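Local coordinates for protein post-proline cleaving enzyme (Rickettsia typhi, PDB 4HVT) that probably cleaves short peptides on the carboxyl side of proline, as a serine peptidase of the prolyl oligopeptidase family, at residues Ala544-Leu549 with Glu581-Val586; Asp368-Lys373 with Gly519-Pro524; Ala627-Leu632 with Gly657-Tyr662; Glu29-Glu34 with Ser646-Arg651. All blocks are in the same frame, centred on the assembly; numbering follows the deposited sequence.

Interaction 1: residues Ala544-Leu549 with Glu581-Val586; sequences AVSEEL and ELFGAV
The ring of Phe-583 meets Ser-546 at its edge: the hydroxyl OG lies in the ring plane, 3.4 Å from CE1, so it faces the rim of C-H groups and not the pi cloud. One face of the same ring is covered from within its own segment by Leu-582, whose CB sits 3.6 Å above the plane, over the ring centre. The carboxylate of Glu-547 stays off the apolar surface; it pairs with Arg-579, which also forms a salt bridge with Glu-581.

Ser-546 OG stands beside its own backbone N (chi1 -64°), from where it hydrogen-bonds back to Phe-542 O one helical turn earlier. The buried hydroxyl is thereby satisfied within its helix and can rest against a hydrocarbon edge. Leu-582 adds both methyls beside the ring: CD1 is 4.2 Å from Ser-546 CB, and CD2 lies 4.2 Å from Glu-547 CG, the two side chains passing at a slant.

This is plain packing inside the alpha/beta-hydrolase domain. Helix 536-551 turns Val-545 and Leu-549 to strand 461-469 and Ser-546 to the connection that runs from helix 567-578 into strand 585-589. Phe-583 packs beyond the contact on Leu-560 and Ile-562 of strand 560-565, so the ring lies between helix 536-551 and strand 560-565 of the central sheet.

Interaction 2: residues Asp368-Lys373 with Gly519-Pro524; sequences DNVVAK and GGEFGP
Val-370 and Asn-369 meet Glu-521 and Phe-522 in a small, partly buried interdomain contact, in which a hairpin turn of the beta-propeller touches a loop of the alpha/beta-hydrolase domain. Two apolar touches, one polar atom at a ring edge and a bridging water make it up.

The amide oxygen OD1 of Asn-369 lies in the plane of the Phe-522 ring, at its edge, 3.6 Å from CZ. Because OD1 lies at the edge and not over a face, the groups are not stacked; their planes are 38° apart, and the carbonyl oxygen meets the weakly positive rim of C-H groups. The first torsion of Asn-369 (chi1 -152°) sets CG roughly opposite the backbone N, which brings the amide round to the ring although CB itself points away from the loop. Val-370 adds one methyl, CG2, 4.2 Å from Glu-521 CB and 4.3 Å from Phe-522 CZ.

Between the backbones, water 1 accepts from Val-370 N at 2.9 Å and donates to Glu-521 O at 2.9 Å, linking two peptide groups that do not meet directly. The Glu-521 carboxylate turns away to Asn-492 and Asn-515.

Asn-369 and Val-370 form the tight connection between antiparallel strands 362-368 and 371-380, while Gly-520 to Gly-523 make a type I turn just ahead of helix 524-528. Strand 461-469 touches both segments, Phe-465 packing on Val-370 and Pro-463 on Phe-522, and Trp-526 of the helix meets the Phe-522 ring edge-to-face.

Interaction 3: residues Ala627-Leu632 with Gly657-Tyr662; sequences APLENL and GRIFEY
Leu-629 inserts between Ile-659 and Phe-660, and its two methyls divide the tight part of the contact. CD1 goes to Ile-659, 3.8 Å from CG2 and 4.2 Å from CG1, the two branched chains meeting at a slant. CD2 comes to the edge of the Phe-660 ring, near its plane, 4.2 Å from CD1 of the ring. Ile-659 has CG1 opposite the backbone N (chi1 -166°), which leaves CG2 between N and the carbonyl carbon; both branches face the one leucine methyl. Leu-593 packs on Leu-629 and on Phe-660 as well, and Ser-573 of helix 567-578 touches the phenylalanine from another part of the domain.

The packing is looser towards the two ends of segment 627-632. Pro-628 reaches the ring at 4.4 Å, from CB to Phe-660 CE1, and Leu-632 lends a little cover without a close touch. Between them Glu-630 is exposed to solvent. The loop's shape is held from inside: Ala-627 O accepts both Glu-630 N and the side-chain nitrogen ND2 of Asn-631, the latter at 3.0 Å, from opposite faces of the carbonyl plane. ND2 also bonds to Lys-624 O at the end of helix 617-626.

Every touch between the 3-10 turn and helix 655-664 is hydrocarbon against hydrocarbon. The attachment of this turn to the helix therefore rests on shape and on exclusion of water, whereas Asn-631, Arg-658 and Glu-661 have their polar partners away from it, as in the Arg-658 to Glu-676 salt bridge.

Interaction 4: residues Glu29-Glu34 with Ser646-Arg651; sequences EAEGVE and SVLDQR
The turn that follows strand 640-646 of the alpha/beta-hydrolase sheet carries the presumed acid of a Ser-His-Asp triad, Asp-649, and its Val-647 touches the N-terminal segment at Ala-30 and Glu-31. Val-647 makes most of the contact. Its CG1, opposite the backbone N (chi1 172°), lies 3.6 Å from Ala-30 O and 3.8 Å from Glu-31 CG, with the valine and glutamate side chains crossing at about a right angle. In return Ala-30 CB rests 3.7 Å from Val-647 O.

The loop from Ser-646 to Asp-649 is a type I turn, closed by Asp-649 N to Ser-646 O at 3.1 Å, and an ST turn is superposed on it: Ser-646 OG accepts a hydrogen bond from Leu-648 N at 3.3 Å. That hydroxyl also bonds to Ser-677 O and Gly-681 N, which fastens the turn to the end of strand 672-677 and to the loop leading to His-682. Asp-649 OD2 is hydrogen-bonded to His-682 ND1, an arrangement consistent with a charge relay to Ser-566.

On the solvent side, Leu-648 only skirts Glu-31, with CD2 4.4 Å from OE1.

Overall arrangement
Interactions 1 and 3 both lie in the alpha/beta-hydrolase domain, their centres 20 Å apart; interaction 2 joins that domain to the propeller, and interaction 4 joins it to the segment before helix 34-51. Along the chain, 2 closes before 1 opens and 1 before 3, while 4 spans 1 and 2 and alternates with 3. Interactions 3 and 4 touch: Arg-658, on the helix of interaction 3, probably hydrogen-bonds to Glu-29 O and Ala-30 O. Interactions 2 and 4 lie on opposite sides of the chain's centre, about 37 Å between centres, so the hydrolase domain is met at two distant places, by a propeller hairpin and by the chain's N-terminal segment.

Interaction 1: residues Ala544-Leu549 with Glu581-Val586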
loop_
_atom_site.group_PDB
_atom_site.type_symbol
_atom_site.label_atom_id
_atom_site.label_comp_id
_atom_site.label_asym_id
_atom_site.label_seq_id
_atom_site.Cartn_x
_atom_site.Cartn_y
_atom_site.Cartn_z
ATOM N N ALA A 544 -21.471 1.337 -13.213
ATOM C CA ALA A 544 -22.466 0.291 -12.919
ATOM C C ALA A 544 -22.850 0.280 -11.431
ATOM O O ALA A 544 -23.995 0.202 -11.107
ATOM C CB ALA A 544 -21.963 -1.068 -13.357
ATOM N N VAL A 545 -21.866 0.348 -10.554
ATOM C CA VAL A 545 -22.143 0.471 -9.136
ATOM C C VAL A 545 -22.838 1.813 -8.783
ATOM O O VAL A 545 -23.842 1.824 -8.034
ATOM C CB VAL A 545 -20.844 0.228 -8.324
ATOM C CG1 VAL A 545 -21.120 0.444 -6.869
ATOM C CG2 VAL A 545 -20.333 -1.192 -8.539
ATOM N N SER A 546 -22.345 2.922 -9.321
ATOM C CA SER A 546 -22.916 4.248 -9.044
ATOM C C SER A 546 -24.423 4.244 -9.414
ATOM O O SER A 546 -25.282 4.643 -8.628
ATOM C CB SER A 546 -22.143 5.339 -9.814
ATOM O OG SER A 546 -20.783 5.441 -9.394
ATOM N N GLU A 547 -24.730 3.754 -10.602
ATOM C CA GLU A 547 -26.110 3.736 -11.113
ATOM C C GLU A 547 -26.987 2.834 -10.303
ATOM O O GLU A 547 -28.187 3.138 -10.119
ATOM C CB GLU A 547 -26.116 3.261 -12.565
ATOM C CG GLU A 547 -25.535 4.306 -13.490
ATOM C CD GLU A 547 -25.414 3.854 -14.917
ATOM O OE1 GLU A 547 -25.105 2.672 -15.178
ATOM O OE2 GLU A 547 -25.567 4.731 -15.799
ATOM N N GLU A 548 -26.426 1.736 -9.818
ATOM C CA GLU A 548 -27.192 0.814 -9.027
ATOM C C GLU A 548 -27.549 1.424 -7.668
ATOM O O GLU A 548 -28.655 1.195 -7.158
ATOM C CB GLU A 548 -26.475 -0.534 -8.905
ATOM C CG GLU A 548 -27.252 -1.573 -8.144
ATOM C CD GLU A 548 -28.415 -2.157 -8.933
ATOM O OE1 GLU A 548 -28.827 -1.620 -10.011
ATOM O OE2 GLU A 548 -28.942 -3.174 -8.474
ATOM N N LEU A 549 -26.640 2.206 -7.087
ATOM C CA LEU A 549 -26.944 2.886 -5.816
ATOM C C LEU A 549 -28.120 3.863 -5.958
ATOM O O LEU A 549 -28.958 4.029 -5.051
ATOM C CB LEU A 549 -25.707 3.658 -5.328
ATOM C CG LEU A 549 -24.474 2.830 -4.981
ATOM C CD1 LEU A 549 -23.330 3.768 -4.711
ATOM C CD2 LEU A 549 -24.773 1.966 -3.760
ATOM N N GLU A 581 -22.961 14.094 -14.376
ATOM C CA GLU A 581 -24.318 14.109 -13.890
ATOM C C GLU A 581 -24.660 13.035 -12.857
ATOM O O GLU A 581 -25.742 13.073 -12.254
ATOM C CB GLU A 581 -25.277 13.998 -15.083
ATOM C CG GLU A 581 -25.449 12.570 -15.642
ATOM C CD GLU A 581 -24.313 12.057 -16.526
ATOM O OE1 GLU A 581 -23.371 12.794 -16.886
ATOM O OE2 GLU A 581 -24.385 10.874 -16.907
ATOM N N LEU A 582 -23.761 12.071 -12.666
ATOM C CA LEU A 582 -23.956 10.999 -11.690
ATOM C C LEU A 582 -23.560 11.381 -10.268
ATOM O O LEU A 582 -23.953 10.670 -9.297
ATOM C CB LEU A 582 -23.149 9.779 -12.100
ATOM C CG LEU A 582 -23.710 8.864 -13.183
ATOM C CD1 LEU A 582 -22.823 7.656 -13.259
ATOM C CD2 LEU A 582 -25.146 8.436 -12.967
ATOM N N PHE A 583 -22.756 12.427 -10.124
ATOM C CA PHE A 583 -22.046 12.717 -8.861
ATOM C C PHE A 583 -22.239 14.111 -8.349
ATOM O O PHE A 583 -22.522 15.084 -9.115
ATOM C CB PHE A 583 -20.522 12.478 -9.034
ATOM C CG PHE A 583 -20.229 11.220 -9.711
ATOM C CD1 PHE A 583 -20.419 10.013 -9.026
ATOM C CD2 PHE A 583 -19.755 11.200 -11.006
ATOM C CE1 PHE A 583 -20.184 8.799 -9.629
ATOM C CE2 PHE A 583 -19.547 9.983 -11.626
ATOM C CZ PHE A 583 -19.735 8.802 -10.958
ATOM N N GLY A 584 -22.178 14.227 -7.038
ATOM C CA GLY A 584 -22.337 15.517 -6.360
ATOM C C GLY A 584 -21.056 16.086 -5.747
ATOM O O GLY A 584 -20.990 17.290 -5.445
ATOM N N ALA A 585 -20.053 15.241 -5.536
ATOM C CA ALA A 585 -18.759 15.649 -4.988
ATOM C C ALA A 585 -17.674 14.584 -5.287
ATOM O O ALA A 585 -17.949 13.385 -5.487
ATOM C CB ALA A 585 -18.834 15.887 -3.486
ATOM N N VAL A 586 -16.480 15.097 -5.426
ATOM C CA VAL A 586 -15.328 14.286 -5.762
ATOM C C VAL A 586 -14.107 14.670 -4.907
ATOM O O VAL A 586 -13.831 15.844 -4.704
ATOM C CB VAL A 586 -14.940 14.481 -7.226
ATOM C CG1 VAL A 586 -13.810 13.543 -7.608
ATOM C CG2 VAL A 586 -16.096 14.241 -8.198
#

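Interaction 2: residues Asp368-Lys373 with Gly519-Pro524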
loop_
_atom_site.group_PDB
_atom_site.type_symbol
_atom_site.label_atom_id
_atom_site.label_comp_id
_atom_site.label_asym_id
_atom_site.label_seq_id
_atom_site.Cartn_x
_atom_site.Cartn_y
_atom_site.Cartn_z
ATOM N N ASP A 368 -12.404 -15.946 -0.882
ATOM C CA ASP A 368 -13.444 -16.566 -1.684
ATOM C C ASP A 368 -14.588 -15.547 -1.757
ATOM O O ASP A 368 -15.220 -15.254 -0.732
ATOM C CB ASP A 368 -13.924 -17.834 -0.967
ATOM C CG ASP A 368 -15.025 -18.550 -1.707
ATOM O OD1 ASP A 368 -15.388 -18.093 -2.807
ATOM O OD2 ASP A 368 -15.520 -19.619 -1.203
ATOM N N ASN A 369 -14.823 -14.974 -2.937
ATOM C CA ASN A 369 -15.776 -13.890 -3.079
ATOM C C ASN A 369 -15.492 -12.751 -2.096
ATOM O O ASN A 369 -16.376 -12.153 -1.515
ATOM C CB ASN A 369 -17.208 -14.437 -2.993
ATOM C CG ASN A 369 -18.182 -13.581 -3.765
ATOM O OD1 ASN A 369 -17.800 -12.842 -4.680
ATOM N ND2 ASN A 369 -19.457 -13.675 -3.412
ATOM N N VAL A 370 -14.211 -12.397 -1.999
ATOM C CA VAL A 370 -13.726 -11.256 -1.180
ATOM C C VAL A 370 -14.060 -11.425 0.289
ATOM O O VAL A 370 -14.193 -10.454 1.002
ATOM C CB VAL A 370 -14.225 -9.883 -1.721
ATOM C CG1 VAL A 370 -13.228 -8.801 -1.368
ATOM C CG2 VAL A 370 -14.418 -9.917 -3.216
ATOM N N VAL A 371 -14.141 -12.684 0.727
ATOM C CA VAL A 371 -14.233 -13.052 2.138
ATOM C C VAL A 371 -12.971 -13.887 2.506
ATOM O O VAL A 371 -12.638 -14.872 1.835
ATOM C CB VAL A 371 -15.464 -13.920 2.431
ATOM C CG1 VAL A 371 -15.518 -14.206 3.922
ATOM C CG2 VAL A 371 -16.727 -13.215 1.971
ATOM N N ALA A 372 -12.278 -13.482 3.549
ATOM C CA ALA A 372 -11.034 -14.166 3.927
ATOM C C ALA A 372 -11.257 -15.625 4.371
ATOM O O ALA A 372 -12.236 -15.941 5.080
ATOM C CB ALA A 372 -10.286 -13.421 5.026
ATOM N N LYS A 373 -10.340 -16.459 3.917
ATOM C CA LYS A 373 -10.293 -17.891 4.266
ATOM C C LYS A 373 -8.850 -18.229 4.544
ATOM O O LYS A 373 -7.953 -17.792 3.809
ATOM C CB LYS A 373 -10.797 -18.731 3.102
ATOM C CG LYS A 373 -12.219 -18.379 2.646
ATOM C CD LYS A 373 -13.300 -18.690 3.703
ATOM C CE LYS A 373 -14.641 -18.065 3.334
ATOM N NZ LYS A 373 -15.760 -18.358 4.278
ATOM N N GLY A 519 -8.510 -4.349 -10.490
ATOM C CA GLY A 519 -8.079 -4.901 -9.195
ATOM C C GLY A 519 -7.784 -6.380 -9.317
ATOM O O GLY A 519 -7.761 -6.921 -10.413
ATOM N N GLY A 520 -7.485 -7.006 -8.164
ATOM C CA GLY A 520 -7.113 -8.424 -8.088
ATOM C C GLY A 520 -8.086 -9.335 -7.347
ATOM O O GLY A 520 -7.740 -10.467 -7.041
ATOM N N GLU A 521 -9.324 -8.894 -7.130
ATOM C CA GLU A 521 -10.266 -9.635 -6.297
ATOM C C GLU A 521 -10.611 -11.011 -6.886
ATOM O O GLU A 521 -10.852 -11.961 -6.117
ATOM C CB GLU A 521 -11.516 -8.815 -6.074
ATOM C CG GLU A 521 -11.335 -7.586 -5.215
ATOM C CD GLU A 521 -10.959 -6.319 -5.993
ATOM O OE1 GLU A 521 -10.627 -6.424 -7.196
ATOM O OE2 GLU A 521 -10.962 -5.221 -5.379
ATOM N N PHE A 522 -10.541 -11.148 -8.211
ATOM C CA PHE A 522 -10.713 -12.436 -8.891
ATOM C C PHE A 522 -9.482 -12.835 -9.707
ATOM O O PHE A 522 -9.558 -13.398 -10.790
ATOM C CB PHE A 522 -12.038 -12.461 -9.629
ATOM C CG PHE A 522 -13.186 -12.227 -8.732
ATOM C CD1 PHE A 522 -13.589 -13.222 -7.859
ATOM C CD2 PHE A 522 -13.826 -11.013 -8.683
ATOM C CE1 PHE A 522 -14.653 -13.037 -7.001
ATOM C CE2 PHE A 522 -14.892 -10.801 -7.824
ATOM C CZ PHE A 522 -15.302 -11.812 -6.983
ATOM N N GLY A 523 -8.347 -12.549 -9.123
ATOM C CA GLY A 523 -7.054 -12.976 -9.647
ATOM C C GLY A 523 -6.592 -12.165 -10.822
ATOM O O GLY A 523 -7.115 -11.076 -11.096
ATOM N N PRO A 524 -5.581 -12.682 -11.520
ATOM C CA PRO A 524 -4.943 -11.900 -12.571
ATOM C C PRO A 524 -5.862 -11.504 -13.741
ATOM O O PRO A 524 -5.711 -10.411 -14.303
ATOM C CB PRO A 524 -3.810 -12.806 -13.048
ATOM C CG PRO A 524 -3.931 -14.121 -12.347
ATOM C CD PRO A 524 -4.902 -13.958 -11.216
HETATM O O HOH W 1 -12.268 -13.278 -4.016
#

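Interaction 3: residues Ala627-Leu632 with Gly657-Tyr662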
loop_
_atom_site.group_PDB
_atom_site.type_symbol
_atom_site.label_atom_id
_atom_site.label_comp_id
_atom_site.label_asym_id
_atom_site.label_seq_id
_atom_site.Cartn_x
_atom_site.Cartn_y
_atom_site.Cartn_z
ATOM N N ALA A 627 -8.635 10.340 -20.976
ATOM C CA ALA A 627 -7.734 11.174 -20.196
ATOM C C ALA A 627 -8.485 12.452 -19.779
ATOM O O ALA A 627 -8.987 13.136 -20.639
ATOM C CB ALA A 627 -6.481 11.499 -20.999
ATOM N N PRO A 628 -8.565 12.749 -18.464
ATOM C CA PRO A 628 -9.438 13.898 -18.066
ATOM C C PRO A 628 -9.040 15.213 -18.699
ATOM O O PRO A 628 -9.931 15.997 -19.101
ATOM C CB PRO A 628 -9.306 13.938 -16.525
ATOM C CG PRO A 628 -8.858 12.591 -16.158
ATOM C CD PRO A 628 -8.048 12.007 -17.318
ATOM N N LEU A 629 -7.744 15.469 -18.886
ATOM C CA LEU A 629 -7.328 16.808 -19.423
ATOM C C LEU A 629 -7.661 16.944 -20.880
ATOM O O LEU A 629 -7.713 18.096 -21.413
ATOM C CB LEU A 629 -5.827 17.057 -19.228
ATOM C CG LEU A 629 -5.313 17.060 -17.782
ATOM C CD1 LEU A 629 -3.791 17.170 -17.804
ATOM C CD2 LEU A 629 -5.902 18.222 -17.018
ATOM N N GLU A 630 -7.944 15.816 -21.537
ATOM C CA GLU A 630 -8.377 15.790 -22.946
ATOM C C GLU A 630 -9.904 15.802 -23.125
ATOM O O GLU A 630 -10.408 15.846 -24.261
ATOM C CB GLU A 630 -7.850 14.560 -23.660
ATOM C CG GLU A 630 -6.344 14.526 -23.806
ATOM C CD GLU A 630 -5.806 15.613 -24.739
ATOM O OE1 GLU A 630 -6.163 15.625 -25.948
ATOM O OE2 GLU A 630 -5.036 16.477 -24.270
ATOM N N ASN A 631 -10.657 15.800 -22.035
ATOM C CA ASN A 631 -12.111 15.625 -22.126
ATOM C C ASN A 631 -12.765 16.590 -21.145
ATOM O O ASN A 631 -13.682 16.252 -20.451
ATOM C CB ASN A 631 -12.529 14.167 -21.876
ATOM C CG ASN A 631 -12.079 13.244 -23.006
ATOM O OD1 ASN A 631 -12.745 13.153 -24.058
ATOM N ND2 ASN A 631 -10.909 12.646 -22.845
ATOM N N LEU A 632 -12.256 17.808 -21.098
ATOM C CA LEU A 632 -12.820 18.864 -20.254
ATOM C C LEU A 632 -13.426 19.994 -21.091
ATOM O O LEU A 632 -12.808 20.510 -21.993
ATOM C CB LEU A 632 -11.752 19.497 -19.401
ATOM C CG LEU A 632 -11.316 18.932 -18.071
ATOM C CD1 LEU A 632 -10.177 19.795 -17.575
ATOM C CD2 LEU A 632 -12.375 18.878 -17.018
ATOM N N GLY A 657 -1.925 16.898 -9.879
ATOM C CA GLY A 657 -2.954 17.621 -9.090
ATOM C C GLY A 657 -2.940 19.111 -9.470
ATOM O O GLY A 657 -3.999 19.739 -9.654
ATOM N N ARG A 658 -1.733 19.653 -9.613
ATOM C CA ARG A 658 -1.562 21.054 -9.925
ATOM C C ARG A 658 -2.203 21.389 -11.259
ATOM O O ARG A 658 -2.987 22.344 -11.345
ATOM C CB ARG A 658 -0.097 21.405 -10.004
ATOM C CG ARG A 658 0.552 21.611 -8.680
ATOM C CD ARG A 658 2.053 21.536 -8.832
ATOM N NE ARG A 658 2.770 21.817 -7.607
ATOM C CZ ARG A 658 4.097 21.933 -7.533
ATOM N NH1 ARG A 658 4.866 21.851 -8.624
ATOM N NH2 ARG A 658 4.654 22.179 -6.354
ATOM N N ILE A 659 -1.880 20.639 -12.316
ATOM C CA ILE A 659 -2.508 20.917 -13.651
ATOM C C ILE A 659 -4.042 20.788 -13.734
ATOM O O ILE A 659 -4.752 21.604 -14.425
ATOM C CB ILE A 659 -1.781 20.143 -14.806
ATOM C CG1 ILE A 659 -2.195 20.686 -16.166
ATOM C CG2 ILE A 659 -2.012 18.611 -14.826
ATOM C CD1 ILE A 659 -1.759 22.102 -16.399
ATOM N N PHE A 660 -4.580 19.784 -13.005
ATOM C CA PHE A 660 -6.001 19.609 -12.962
ATOM C C PHE A 660 -6.639 20.859 -12.306
ATOM O O PHE A 660 -7.597 21.334 -12.788
ATOM C CB PHE A 660 -6.318 18.379 -12.189
ATOM C CG PHE A 660 -7.718 17.875 -12.343
ATOM C CD1 PHE A 660 -8.327 17.806 -13.580
ATOM C CD2 PHE A 660 -8.353 17.302 -11.239
ATOM C CE1 PHE A 660 -9.591 17.315 -13.712
ATOM C CE2 PHE A 660 -9.604 16.786 -11.372
ATOM C CZ PHE A 660 -10.216 16.773 -12.632
ATOM N N GLU A 661 -6.095 21.283 -11.156
ATOM C CA GLU A 661 -6.559 22.528 -10.482
ATOM C C GLU A 661 -6.431 23.729 -11.434
ATOM O O GLU A 661 -7.328 24.560 -11.552
ATOM C CB GLU A 661 -5.728 22.784 -9.241
ATOM C CG GLU A 661 -5.877 24.115 -8.522
ATOM C CD GLU A 661 -7.291 24.389 -8.004
ATOM O OE1 GLU A 661 -8.247 23.574 -8.154
ATOM O OE2 GLU A 661 -7.481 25.513 -7.474
ATOM N N TYR A 662 -5.283 23.834 -12.084
ATOM C CA TYR A 662 -5.039 24.999 -12.939
ATOM C C TYR A 662 -6.066 25.098 -14.057
ATOM O O TYR A 662 -6.611 26.191 -14.307
ATOM C CB TYR A 662 -3.618 24.975 -13.486
ATOM C CG TYR A 662 -3.274 26.229 -14.307
ATOM C CD1 TYR A 662 -3.590 26.314 -15.639
ATOM C CD2 TYR A 662 -2.588 27.257 -13.717
ATOM C CE1 TYR A 662 -3.259 27.449 -16.375
ATOM C CE2 TYR A 662 -2.268 28.392 -14.406
ATOM C CZ TYR A 662 -2.594 28.479 -15.729
ATOM O OH TYR A 662 -2.238 29.612 -16.373
#

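Interaction 4: residues Glu29-Glu34 with Ser646-Arg651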
loop_
_atom_site.group_PDB
_atom_site.type_symbol
_atom_site.label_atom_id
_atom_site.label_comp_id
_atom_site.label_asym_id
_atom_site.label_seq_id
_atom_site.Cartn_x
_atom_site.Cartn_y
_atom_site.Cartn_z
ATOM N N GLU A 29 7.824 21.909 -11.973
ATOM C CA GLU A 29 8.924 21.938 -11.067
ATOM C C GLU A 29 8.337 21.775 -9.675
ATOM O O GLU A 29 7.579 22.663 -9.230
ATOM C CB GLU A 29 9.618 23.293 -11.202
ATOM C CG GLU A 29 10.955 23.382 -10.527
ATOM C CD GLU A 29 11.701 24.689 -10.776
ATOM O OE1 GLU A 29 11.389 25.516 -11.703
ATOM O OE2 GLU A 29 12.642 24.891 -9.999
ATOM N N ALA A 30 8.642 20.636 -9.035
ATOM C CA ALA A 30 8.044 20.255 -7.724
ATOM C C ALA A 30 8.330 21.310 -6.659
ATOM O O ALA A 30 7.449 21.664 -5.887
ATOM C CB ALA A 30 8.552 18.916 -7.249
ATOM N N GLU A 31 9.576 21.821 -6.669
ATOM C CA GLU A 31 10.016 22.791 -5.685
ATOM C C GLU A 31 10.320 24.155 -6.340
ATOM O O GLU A 31 9.886 24.462 -7.451
ATOM C CB GLU A 31 11.207 22.214 -4.891
ATOM C CG GLU A 31 10.950 20.850 -4.271
ATOM C CD GLU A 31 12.022 20.389 -3.288
ATOM O OE1 GLU A 31 12.709 19.388 -3.568
ATOM O OE2 GLU A 31 12.205 21.011 -2.228
ATOM N N GLY A 32 10.982 25.018 -5.592
ATOM C CA GLY A 32 11.488 26.259 -6.140
ATOM C C GLY A 32 10.725 27.541 -5.870
ATOM O O GLY A 32 10.829 28.115 -4.787
ATOM N N VAL A 33 9.978 28.028 -6.855
ATOM C CA VAL A 33 9.486 29.397 -6.783
ATOM C C VAL A 33 7.997 29.580 -7.060
ATOM O O VAL A 33 7.184 29.690 -6.111
ATOM C CB VAL A 33 10.312 30.318 -7.726
ATOM N N GLU A 34 7.657 29.663 -8.344
ATOM C CA GLU A 34 6.344 30.114 -8.761
ATOM C C GLU A 34 5.292 29.065 -8.455
ATOM O O GLU A 34 4.200 29.391 -8.002
ATOM C CB GLU A 34 6.324 30.461 -10.242
ATOM N N SER A 646 1.312 16.647 -3.195
ATOM C CA SER A 646 2.408 16.999 -2.266
ATOM C C SER A 646 3.685 17.319 -3.027
ATOM O O SER A 646 4.013 16.650 -4.002
ATOM C CB SER A 646 2.656 15.910 -1.213
ATOM O OG SER A 646 3.820 16.194 -0.396
ATOM N N VAL A 647 4.371 18.341 -2.535
ATOM C CA VAL A 647 5.651 18.784 -3.022
ATOM C C VAL A 647 6.640 17.582 -3.064
ATOM O O VAL A 647 7.421 17.475 -3.989
ATOM C CB VAL A 647 6.188 19.950 -2.126
ATOM C CG1 VAL A 647 7.630 20.302 -2.509
ATOM C CG2 VAL A 647 5.304 21.196 -2.267
ATOM N N LEU A 648 6.586 16.713 -2.070
ATOM C CA LEU A 648 7.540 15.630 -1.927
ATOM C C LEU A 648 6.950 14.303 -2.381
ATOM O O LEU A 648 7.424 13.237 -1.983
ATOM C CB LEU A 648 8.044 15.584 -0.488
ATOM C CG LEU A 648 8.964 16.766 -0.121
ATOM C CD1 LEU A 648 9.390 16.645 1.334
ATOM C CD2 LEU A 648 10.164 16.831 -1.036
ATOM N N ASP A 649 5.865 14.366 -3.157
ATOM C CA ASP A 649 5.334 13.155 -3.786
ATOM C C ASP A 649 6.278 12.806 -4.929
ATOM O O ASP A 649 6.211 13.376 -6.002
ATOM C CB ASP A 649 3.884 13.356 -4.261
ATOM C CG ASP A 649 3.236 12.055 -4.799
ATOM O OD1 ASP A 649 3.916 11.173 -5.421
ATOM O OD2 ASP A 649 1.994 11.951 -4.615
ATOM N N GLN A 650 7.169 11.876 -4.649
ATOM C CA GLN A 650 8.084 11.355 -5.636
ATOM C C GLN A 650 7.539 10.165 -6.446
ATOM O O GLN A 650 8.255 9.643 -7.340
ATOM C CB GLN A 650 9.377 10.922 -4.929
ATOM C CG GLN A 650 9.981 12.094 -4.156
ATOM C CD GLN A 650 11.281 11.724 -3.466
ATOM O OE1 GLN A 650 11.360 10.678 -2.853
ATOM N NE2 GLN A 650 12.328 12.591 -3.609
ATOM N N ARG A 651 6.352 9.684 -6.123
ATOM C CA ARG A 651 5.758 8.553 -6.828
ATOM C C ARG A 651 5.178 9.103 -8.149
ATOM O O ARG A 651 5.673 8.798 -9.213
ATOM C CB ARG A 651 4.681 7.890 -5.966
ATOM C CG ARG A 651 4.228 6.507 -6.406
ATOM C CD ARG A 651 5.285 5.411 -6.137
ATOM N NE ARG A 651 5.649 5.550 -4.747
ATOM C CZ ARG A 651 4.893 5.169 -3.730
ATOM N NH1 ARG A 651 3.773 4.451 -3.943
ATOM N NH2 ARG A 651 5.204 5.547 -2.484
#